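Local structure of serine-pyruvate aminotransferase (AgxT) (Sulfolobus solfataricus, 3ZRP) at residues Glu23-Leu37 and Gly236-Leu250. The protein probably transfers amino groups from serine or alanine to pyruvate or glyoxylate, using pyridoxal 5'-phosphate as cofactor, as a class-V aminotransferase. Residues are numbered along the deposited sequence; the frame is centred on the assembly and turned at random. Where two conformers were deposited one is given.
With PLP (pyridoxal-5'-phosphate), chain D.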
ATOM      1  N   GLU A  23     -10.630  -4.647 -14.638  1.00 53.50           N
ATOM      2  CA  GLU A  23     -12.029  -4.415 -14.271  0.60 55.43           C
ATOM      3  C   GLU A  23     -12.272  -2.957 -13.874  1.00 55.78           C
ATOM      4  O   GLU A  23     -11.665  -2.450 -12.927  1.00 52.36           O
ATOM      5  CB  GLU A  23     -12.468  -5.352 -13.136  0.60 58.04           C
ATOM      6  CG  GLU A  23     -13.302  -6.568 -13.567  0.60 63.15           C
ATOM      7  CD  GLU A  23     -14.182  -7.100 -12.444  0.60 60.66           C
ATOM      8  OE1 GLU A  23     -13.636  -7.488 -11.389  0.60 58.10           O
ATOM      9  OE2 GLU A  23     -15.422  -7.127 -12.609  0.60 59.93           O
ATOM     10  N   ASN A  24     -13.160  -2.293 -14.613  1.00 53.14           N
ATOM     11  CA  ASN A  24     -13.496  -0.897 -14.346  1.00 52.29           C
ATOM     12  C   ASN A  24     -14.800  -0.756 -13.553  1.00 53.85           C
ATOM     13  O   ASN A  24     -15.493  -1.756 -13.316  1.00 47.94           O
ATOM     14  CB  ASN A  24     -13.562  -0.097 -15.642  1.00 50.64           C
ATOM     15  CG  ASN A  24     -12.990   1.292 -15.497  1.00 53.61           C
ATOM     16  OD1 ASN A  24     -13.020   1.888 -14.409  1.00 55.18           O
ATOM     17  ND2 ASN A  24     -12.455   1.820 -16.593  1.00 50.56           N
ATOM     18  N   ASN A  25     -15.116   0.490 -13.166  1.00 56.52           N
ATOM     19  CA  ASN A  25     -16.280   0.823 -12.323  0.50 56.99           C
ATOM     20  C   ASN A  25     -16.347  -0.011 -11.030  1.00 58.75           C
ATOM     21  O   ASN A  25     -17.424  -0.472 -10.623  1.00 57.34           O
ATOM     22  CB  ASN A  25     -17.595   0.754 -13.127  0.50 60.03           C
ATOM     23  CG  ASN A  25     -17.410   1.144 -14.585  0.50 61.43           C
ATOM     24  OD1 ASN A  25     -17.665   0.350 -15.490  0.50 64.34           O
ATOM     25  ND2 ASN A  25     -16.942   2.363 -14.817  0.50 54.97           N
ATOM     26  N   VAL A  26     -15.188  -0.193 -10.398  1.00 51.06           N
ATOM     27  CA  VAL A  26     -15.058  -1.001  -9.190  1.00 48.03           C
ATOM     28  C   VAL A  26     -14.358  -0.183  -8.112  1.00 42.93           C
ATOM     29  O   VAL A  26     -13.256   0.335  -8.319  1.00 47.18           O
ATOM     30  CB  VAL A  26     -14.287  -2.344  -9.454  1.00 50.48           C
ATOM     31  CG1 VAL A  26     -13.936  -3.053  -8.156  1.00 47.74           C
ATOM     32  CG2 VAL A  26     -15.106  -3.278 -10.354  1.00 50.43           C
ATOM     33  N   GLY A  27     -15.017  -0.069  -6.963  1.00 40.43           N
ATOM     34  CA  GLY A  27     -14.457   0.601  -5.800  1.00 42.10           C
ATOM     35  C   GLY A  27     -14.568  -0.336  -4.623  1.00 42.80           C
ATOM     36  O   GLY A  27     -15.054  -1.466  -4.766  1.00 40.80           O
ATOM     37  N   PHE A  28     -14.152   0.126  -3.451  1.00 40.53           N
ATOM     38  CA  PHE A  28     -14.157  -0.718  -2.249  1.00 42.84           C
ATOM     39  C   PHE A  28     -15.557  -1.132  -1.730  1.00 43.21           C
ATOM     40  O   PHE A  28     -15.668  -2.044  -0.902  1.00 45.64           O
ATOM     41  CB  PHE A  28     -13.341  -0.066  -1.124  1.00 46.35           C
ATOM     42  CG  PHE A  28     -13.897   1.243  -0.665  1.00 53.06           C
ATOM     43  CD1 PHE A  28     -13.527   2.432  -1.297  1.00 51.99           C
ATOM     44  CD2 PHE A  28     -14.806   1.293   0.384  1.00 52.92           C
ATOM     45  CE1 PHE A  28     -14.047   3.650  -0.874  1.00 58.77           C
ATOM     46  CE2 PHE A  28     -15.336   2.514   0.810  1.00 58.84           C
ATOM     47  CZ  PHE A  28     -14.960   3.687   0.180  1.00 48.55           C
ATOM     48  N   THR A  29     -16.611  -0.463  -2.208  1.00 45.25           N
ATOM     49  CA  THR A  29     -17.991  -0.808  -1.842  1.00 46.12           C
ATOM     50  C   THR A  29     -18.666  -1.773  -2.827  1.00 48.36           C
ATOM     51  O   THR A  29     -19.662  -2.414  -2.480  1.00 46.57           O
ATOM     52  CB  THR A  29     -18.887   0.443  -1.725  1.00 43.71           C
ATOM     53  OG1 THR A  29     -18.883   1.154  -2.965  1.00 54.47           O
ATOM     54  CG2 THR A  29     -18.394   1.375  -0.637  1.00 42.59           C
ATOM     55  N   SER A  30     -18.110  -1.866  -4.042  1.00 46.51           N
ATOM     56  CA  SER A  30     -18.654  -2.697  -5.125  0.60 46.71           C
ATOM     57  C   SER A  30     -18.665  -4.173  -4.766  1.00 44.11           C
ATOM     58  O   SER A  30     -17.727  -4.675  -4.154  1.00 39.59           O
ATOM     59  CB  SER A  30     -17.848  -2.501  -6.408  0.60 40.33           C
ATOM     60  OG  SER A  30     -17.723  -1.131  -6.725  0.60 40.23           O
ATOM     61  N   LYS A  31     -19.721  -4.880  -5.159  1.00 49.36           N
ATOM     62  CA  LYS A  31     -19.790  -6.310  -4.860  1.00 43.56           C
ATOM     63  C   LYS A  31     -18.650  -7.121  -5.505  1.00 41.54           C
ATOM     64  O   LYS A  31     -18.206  -8.120  -4.933  1.00 39.20           O
ATOM     65  CB  LYS A  31     -21.176  -6.901  -5.165  1.00 54.98           C
ATOM     66  CG  LYS A  31     -21.496  -7.183  -6.636  1.00 62.43           C
ATOM     67  CD  LYS A  31     -22.799  -8.017  -6.714  1.00 67.22           C
ATOM     68  CE  LYS A  31     -22.886  -8.849  -7.978  1.00 61.37           C
ATOM     69  NZ  LYS A  31     -22.954  -7.979  -9.175  1.00 74.76           N
ATOM     70  N   GLU A  32     -18.148  -6.669  -6.655  1.00 41.50           N
ATOM     71  CA  GLU A  32     -17.003  -7.328  -7.308  1.00 37.33           C
ATOM     72  C   GLU A  32     -15.772  -7.291  -6.399  1.00 38.84           C
ATOM     73  O   GLU A  32     -15.022  -8.268  -6.303  1.00 35.11           O
ATOM     74  CB  GLU A  32     -16.671  -6.674  -8.651  1.00 45.10           C
ATOM     75  CG  GLU A  32     -17.811  -6.710  -9.675  1.00 55.44           C
ATOM     76  CD  GLU A  32     -18.702  -5.472  -9.602  1.00 67.65           C
ATOM     77  OE1 GLU A  32     -19.238  -5.155  -8.513  1.00 62.47           O
ATOM     78  OE2 GLU A  32     -18.863  -4.812 -10.648  1.00 78.36           O
ATOM     79  N   PHE A  33     -15.563  -6.163  -5.733  1.00 31.93           N
ATOM     80  CA  PHE A  33     -14.424  -6.055  -4.830  1.00 34.38           C
ATOM     81  C   PHE A  33     -14.623  -6.921  -3.602  1.00 34.57           C
ATOM     82  O   PHE A  33     -13.739  -7.706  -3.233  1.00 34.74           O
ATOM     83  CB  PHE A  33     -14.159  -4.612  -4.424  1.00 34.41           C
ATOM     84  CG  PHE A  33     -13.156  -4.499  -3.328  1.00 34.26           C
ATOM     85  CD1 PHE A  33     -11.805  -4.654  -3.611  1.00 32.40           C
ATOM     86  CD2 PHE A  33     -13.556  -4.319  -2.010  1.00 31.66           C
ATOM     87  CE1 PHE A  33     -10.848  -4.578  -2.601  1.00 32.50           C
ATOM     88  CE2 PHE A  33     -12.612  -4.262  -0.988  1.00 32.13           C
ATOM     89  CZ  PHE A  33     -11.240  -4.381  -1.300  1.00 30.95           C
ATOM     90  N   VAL A  34     -15.782  -6.789  -2.964  1.00 31.25           N
ATOM     91  CA  VAL A  34     -16.064  -7.555  -1.746  1.00 32.69           C
ATOM     92  C   VAL A  34     -15.875  -9.052  -2.011  1.00 33.41           C
ATOM     93  O   VAL A  34     -15.254  -9.748  -1.209  1.00 30.93           O
ATOM     94  CB  VAL A  34     -17.487  -7.227  -1.181  1.00 35.07           C
ATOM     95  CG1 VAL A  34     -17.895  -8.224  -0.133  1.00 34.41           C
ATOM     96  CG2 VAL A  34     -17.526  -5.788  -0.614  1.00 35.13           C
ATOM     97  N   GLU A  35     -16.380  -9.532  -3.153  1.00 34.95           N
ATOM     98  CA  GLU A  35     -16.242 -10.940  -3.521  0.50 32.71           C
ATOM     99  C   GLU A  35     -14.769 -11.326  -3.739  1.00 31.57           C
ATOM    100  O   GLU A  35     -14.337 -12.404  -3.353  1.00 28.85           O
ATOM    101  CB  GLU A  35     -17.099 -11.251  -4.756  0.50 34.04           C
ATOM    102  CG  GLU A  35     -18.618 -11.327  -4.470  0.50 33.88           C
ATOM    103  CD  GLU A  35     -19.498 -11.299  -5.738  0.50 36.57           C
ATOM    104  OE1 GLU A  35     -18.969 -11.499  -6.852  0.50 35.09           O
ATOM    105  OE2 GLU A  35     -20.726 -11.071  -5.626  0.50 35.15           O
ATOM    106  N   ALA A  36     -13.990 -10.428  -4.343  1.00 28.71           N
ATOM    107  CA  ALA A  36     -12.578 -10.718  -4.601  1.00 29.67           C
ATOM    108  C   ALA A  36     -11.810 -10.771  -3.274  1.00 25.46           C
ATOM    109  O   ALA A  36     -10.964 -11.644  -3.059  1.00 27.86           O
ATOM    110  CB  ALA A  36     -11.973  -9.658  -5.550  1.00 24.37           C
ATOM    111  N   LEU A  37     -12.144  -9.857  -2.370  1.00 29.02           N
ATOM    112  CA  LEU A  37     -11.537  -9.822  -1.046  1.00 27.12           C
ATOM    113  C   LEU A  37     -11.871 -11.083  -0.263  1.00 30.45           C
ATOM    114  O   LEU A  37     -10.980 -11.708   0.293  1.00 31.89           O
ATOM    115  CB  LEU A  37     -11.957  -8.571  -0.270  1.00 28.03           C
ATOM    116  CG  LEU A  37     -11.368  -8.408   1.152  1.00 29.86           C
ATOM    117  CD1 LEU A  37      -9.858  -8.600   1.190  1.00 24.69           C
ATOM    118  CD2 LEU A  37     -11.718  -7.039   1.765  1.00 27.52           C
ATOM    119  N   GLY A 236     -20.151 -10.884   2.998  1.00 43.08           N
ATOM    120  CA  GLY A 236     -20.632 -10.203   1.805  1.00 37.11           C
ATOM    121  C   GLY A 236     -20.968  -8.734   1.994  1.00 42.00           C
ATOM    122  O   GLY A 236     -21.774  -8.183   1.228  1.00 41.87           O
ATOM    123  N   LYS A 237     -20.355  -8.095   2.996  1.00 37.73           N
ATOM    124  CA  LYS A 237     -20.647  -6.708   3.351  1.00 41.51           C
ATOM    125  C   LYS A 237     -19.458  -5.769   3.094  1.00 40.76           C
ATOM    126  O   LYS A 237     -18.305  -6.119   3.358  1.00 42.10           O
ATOM    127  CB  LYS A 237     -21.050  -6.618   4.826  1.00 46.87           C
ATOM    128  CG  LYS A 237     -22.368  -7.323   5.178  1.00 58.12           C
ATOM    129  CD  LYS A 237     -22.466  -7.560   6.696  1.00 66.31           C
ATOM    130  CE  LYS A 237     -23.874  -7.943   7.143  1.00 70.51           C
ATOM    131  NZ  LYS A 237     -24.301  -9.272   6.635  1.00 70.95           N
ATOM    132  N   ALA A 238     -19.741  -4.581   2.574  1.00 40.96           N
ATOM    133  CA  ALA A 238     -18.714  -3.555   2.391  1.00 43.06           C
ATOM    134  C   ALA A 238     -18.491  -2.829   3.711  1.00 46.37           C
ATOM    135  O   ALA A 238     -19.431  -2.644   4.502  1.00 41.94           O
ATOM    136  CB  ALA A 238     -19.123  -2.568   1.303  1.00 43.70           C
ATOM    137  N   ALA A 239     -17.246  -2.435   3.959  1.00 44.26           N
ATOM    138  CA  ALA A 239     -16.894  -1.622   5.127  1.00 37.27           C
ATOM    139  C   ALA A 239     -15.760  -0.681   4.730  1.00 38.13           C
ATOM    140  O   ALA A 239     -15.070  -0.929   3.736  1.00 42.13           O
ATOM    141  CB  ALA A 239     -16.476  -2.499   6.276  1.00 38.35           C
ATOM    142  N   TYR A 240     -15.561   0.390   5.492  1.00 30.05           N
ATOM    143  CA  TYR A 240     -14.469   1.324   5.168  1.00 28.96           C
ATOM    144  C   TYR A 240     -13.598   1.609   6.382  1.00 30.23           C
ATOM    145  O   TYR A 240     -14.088   2.080   7.422  1.00 33.07           O
ATOM    146  CB  TYR A 240     -15.029   2.619   4.605  1.00 28.45           C
ATOM    147  CG  TYR A 240     -13.936   3.658   4.369  1.00 32.06           C
ATOM    148  CD1 TYR A 240     -13.043   3.523   3.313  1.00 30.54           C
ATOM    149  CD2 TYR A 240     -13.774   4.720   5.253  1.00 29.80           C
ATOM    150  CE1 TYR A 240     -12.023   4.467   3.115  1.00 26.65           C
ATOM    151  CE2 TYR A 240     -12.781   5.663   5.066  1.00 31.95           C
ATOM    152  CZ  TYR A 240     -11.909   5.523   4.001  1.00 29.01           C
ATOM    153  OH  TYR A 240     -10.893   6.447   3.847  1.00 26.09           O
ATOM    154  N   PHE A 241     -12.302   1.319   6.267  1.00 27.89           N
ATOM    155  CA  PHE A 241     -11.377   1.853   7.245  1.00 21.26           C
ATOM    156  C   PHE A 241     -10.534   2.874   6.490  1.00 25.43           C
ATOM    157  O   PHE A 241     -10.570   4.069   6.785  1.00 24.05           O
ATOM    158  CB  PHE A 241     -10.459   0.782   7.850  1.00 22.85           C
ATOM    159  CG  PHE A 241      -9.244   1.380   8.548  1.00 25.26           C
ATOM    160  CD1 PHE A 241      -9.404   2.392   9.516  1.00 25.30           C
ATOM    161  CD2 PHE A 241      -7.950   0.992   8.192  1.00 23.43           C
ATOM    162  CE1 PHE A 241      -8.288   2.977  10.147  1.00 27.63           C
ATOM    163  CE2 PHE A 241      -6.826   1.578   8.825  1.00 22.60           C
ATOM    164  CZ  PHE A 241      -6.996   2.570   9.780  1.00 25.85           C
ATOM    165  N   ALA A 242      -9.774   2.370   5.524  1.00 22.08           N
ATOM    166  CA  ALA A 242      -8.985   3.236   4.644  1.00 24.79           C
ATOM    167  C   ALA A 242      -9.034   2.591   3.264  1.00 24.60           C
ATOM    168  O   ALA A 242      -9.226   1.382   3.154  1.00 26.96           O
ATOM    169  CB  ALA A 242      -7.562   3.304   5.151  1.00 22.98           C
ATOM    170  N   THR A 243      -8.829   3.375   2.205  1.00 23.35           N
ATOM    171  CA  THR A 243      -8.974   2.808   0.864  1.00 25.46           C
ATOM    172  C   THR A 243      -7.883   1.744   0.626  1.00 25.28           C
ATOM    173  O   THR A 243      -6.700   2.046   0.745  1.00 25.39           O
ATOM    174  CB  THR A 243      -8.913   3.889  -0.232  1.00 28.23           C
ATOM    175  OG1 THR A 243      -9.920   4.879   0.027  1.00 26.74           O
ATOM    176  CG2 THR A 243      -9.165   3.252  -1.598  1.00 25.19           C
ATOM    177  N   PRO A 244      -8.284   0.492   0.323  1.00 24.45           N
ATOM    178  CA  PRO A 244      -7.322  -0.560   0.000  1.00 22.73           C
ATOM    179  C   PRO A 244      -6.916  -0.539  -1.486  1.00 25.22           C
ATOM    180  O   PRO A 244      -7.604   0.125  -2.313  1.00 24.62           O
ATOM    181  CB  PRO A 244      -8.127  -1.865   0.294  1.00 21.21           C
ATOM    182  CG  PRO A 244      -9.503  -1.476  -0.079  1.00 26.05           C
ATOM    183  CD  PRO A 244      -9.676  -0.032   0.321  1.00 25.69           C
ATOM    184  N   PRO A 245      -5.846  -1.291  -1.855  1.00 24.96           N
ATOM    185  CA  PRO A 245      -5.468  -1.306  -3.250  1.00 24.64           C
ATOM    186  C   PRO A 245      -6.454  -2.200  -4.052  1.00 26.41           C
ATOM    187  O   PRO A 245      -6.199  -3.404  -4.268  1.00 26.77           O
ATOM    188  CB  PRO A 245      -4.037  -1.866  -3.234  1.00 23.94           C
ATOM    189  CG  PRO A 245      -3.574  -1.738  -1.786  1.00 24.12           C
ATOM    190  CD  PRO A 245      -4.845  -1.993  -1.027  1.00 25.96           C
ATOM    191  N   VAL A 246      -7.552  -1.580  -4.494  1.00 25.38           N
ATOM    192  CA  VAL A 246      -8.737  -2.307  -5.020  1.00 29.49           C
ATOM    193  C   VAL A 246      -8.356  -3.275  -6.161  1.00 27.94           C
ATOM    194  O   VAL A 246      -8.660  -4.487  -6.111  1.00 29.27           O
ATOM    195  CB  VAL A 246      -9.869  -1.298  -5.421  1.00 30.15           C
ATOM    196  CG1 VAL A 246     -10.962  -1.949  -6.246  1.00 28.96           C
ATOM    197  CG2 VAL A 246     -10.484  -0.636  -4.163  1.00 28.33           C
ATOM    198  N   HIS A 247      -7.663  -2.744  -7.171  1.00 26.10           N
ATOM    199  CA  HIS A 247      -7.308  -3.535  -8.353  1.00 26.73           C
ATOM    200  C   HIS A 247      -6.217  -4.576  -8.078  1.00 28.12           C
ATOM    201  O   HIS A 247      -6.169  -5.629  -8.726  1.00 28.62           O
ATOM    202  CB  HIS A 247      -7.002  -2.621  -9.535  1.00 29.09           C
ATOM    203  CG  HIS A 247      -8.197  -1.833 -10.004  1.00 34.73           C
ATOM    204  ND1 HIS A 247      -8.622  -0.674  -9.382  1.00 36.44           N
ATOM    205  CD2 HIS A 247      -9.073  -2.059 -11.014  1.00 33.47           C
ATOM    206  CE1 HIS A 247      -9.706  -0.222  -9.994  1.00 39.57           C
ATOM    207  NE2 HIS A 247     -10.002  -1.047 -10.985  1.00 39.34           N
ATOM    208  N   VAL A 248      -5.345  -4.287  -7.115  1.00 24.95           N
ATOM    209  CA  VAL A 248      -4.304  -5.239  -6.707  1.00 25.08           C
ATOM    210  C   VAL A 248      -4.978  -6.457  -6.056  1.00 25.01           C
ATOM    211  O   VAL A 248      -4.523  -7.581  -6.211  1.00 28.60           O
ATOM    212  CB  VAL A 248      -3.300  -4.574  -5.731  1.00 26.63           C
ATOM    213  CG1 VAL A 248      -2.255  -5.563  -5.235  1.00 26.34           C
ATOM    214  CG2 VAL A 248      -2.603  -3.439  -6.441  1.00 21.92           C
ATOM    215  N   ILE A 249      -6.045  -6.205  -5.319  1.00 25.25           N
ATOM    216  CA  ILE A 249      -6.801  -7.283  -4.648  1.00 24.61           C
ATOM    217  C   ILE A 249      -7.586  -8.143  -5.672  1.00 28.03           C
ATOM    218  O   ILE A 249      -7.743  -9.364  -5.487  1.00 26.31           O
ATOM    219  CB  ILE A 249      -7.730  -6.719  -3.564  1.00 25.16           C
ATOM    220  CG1 ILE A 249      -6.896  -6.253  -2.350  1.00 26.49           C
ATOM    221  CG2 ILE A 249      -8.724  -7.796  -3.063  1.00 26.08           C
ATOM    222  CD1 ILE A 249      -7.631  -5.378  -1.346  1.00 26.72           C
ATOM    223  N   LEU A 250      -8.087  -7.511  -6.732  1.00 25.02           N
ATOM    224  CA  LEU A 250      -8.720  -8.254  -7.845  1.00 28.42           C
ATOM    225  C   LEU A 250      -7.700  -9.208  -8.484  1.00 29.36           C
ATOM    226  O   LEU A 250      -8.003 -10.385  -8.746  1.00 26.17           O
ATOM    227  CB  LEU A 250      -9.248  -7.279  -8.916  1.00 30.56           C
ATOM    228  CG  LEU A 250     -10.377  -6.294  -8.537  1.00 29.46           C
ATOM    229  CD1 LEU A 250     -10.753  -5.398  -9.733  1.00 28.51           C
ATOM    230  CD2 LEU A 250     -11.570  -7.035  -8.012  1.00 33.22           C
TER
HETATM  231  N1  PLP D1189      -8.725  12.634   3.575  1.00 25.41           N
HETATM  232  C2  PLP D1189      -9.791  12.910   2.754  1.00 27.36           C
HETATM  233  C2A PLP D1189     -10.231  14.348   2.615  1.00 25.01           C
HETATM  234  C3  PLP D1189     -10.442  11.874   2.055  1.00 28.70           C
HETATM  235  O3  PLP D1189     -11.398  12.137   1.296  1.00 28.45           O
HETATM  236  C4  PLP D1189      -9.998  10.546   2.183  1.00 31.39           C
HETATM  237  C4A PLP D1189     -10.713   9.451   1.376  1.00 38.19           C
HETATM  238  C5  PLP D1189      -8.912  10.299   3.043  1.00 27.35           C
HETATM  239  C6  PLP D1189      -8.265  11.337   3.724  1.00 25.37           C
HETATM  240  C5A PLP D1189      -8.358   8.926   3.265  1.00 27.27           C
HETATM  241  O4P PLP D1189      -7.663   8.385   2.121  1.00 24.60           O
HETATM  242  P   PLP D1189      -7.458   6.818   1.972  1.00 23.68           P
HETATM  243  O1P PLP D1189      -8.826   6.228   2.097  1.00 24.98           O
HETATM  244  O2P PLP D1189      -6.823   6.715   0.641  1.00 22.33           O
HETATM  245  O3P PLP D1189      -6.631   6.417   3.140  1.00 19.64           O
HETATM  246  O   HOH W   1     -12.487   0.756 -11.392  1.00 41.18           O
HETATM  247  O   HOH W   2     -14.699  -3.350   1.576  1.00 41.47           O
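Phosphate oxygen O1P of the PLP is gripped three times by 236-250: by Thr243 N, by Thr243 OG1 and by Tyr240 OH, the last 2.7 Å from O1P, which lies in the plane of the tyrosine ring at its edge. Phe28, from the other segment, backs this tyrosine. Phe28 CE2 lies 3.5 Å from Tyr240 CD1, which sits over one face of the phenylalanine, and the two ring planes meet obliquely at 39°. CG of Phe28 falls between the backbone N and the carbonyl carbon (chi1 63°), which carries the ring to Tyr240; Phe28 CB rests against Pro244 CD. A leucine in place of Tyr240 would probably cost O1P one of its three bonds from this segment and leave the Phe28 ring less firmly backed. Gly63, Thr64, Thr138, Ser166 and Gln188 of the second subunit also hydrogen-bond the PLP, so the cofactor lies at the dimer interface, as in other fold-type I aminotransferases. Farther back, helices 31-37 and 246-250 pack at 52° with their axes 9.3 Å apart. Phe33, its CG anti to the backbone N, brings its ring up against the second helix: Ile249 CD1 meets the edge at Phe33 CE1, 3.5 Å away, Val246 CG2 lies over one face, and Pro244 CG touches CZ. Ala36 CB admits Leu250 CD2 to 3.6 Å, and Val34 lays its two methyls along the chain, CG1 against Gly236 and CG2 against Ala238. At the other end, the one N-H of His247 NE2 is shared between Glu23 O, 2.9 Å from NE2, and a water that also accepts from Val26 N; both bonds are weak, and both oxygens lie in the imidazole plane. Val26 CG1 meets Val246 CG1 at 3.7 Å beside them.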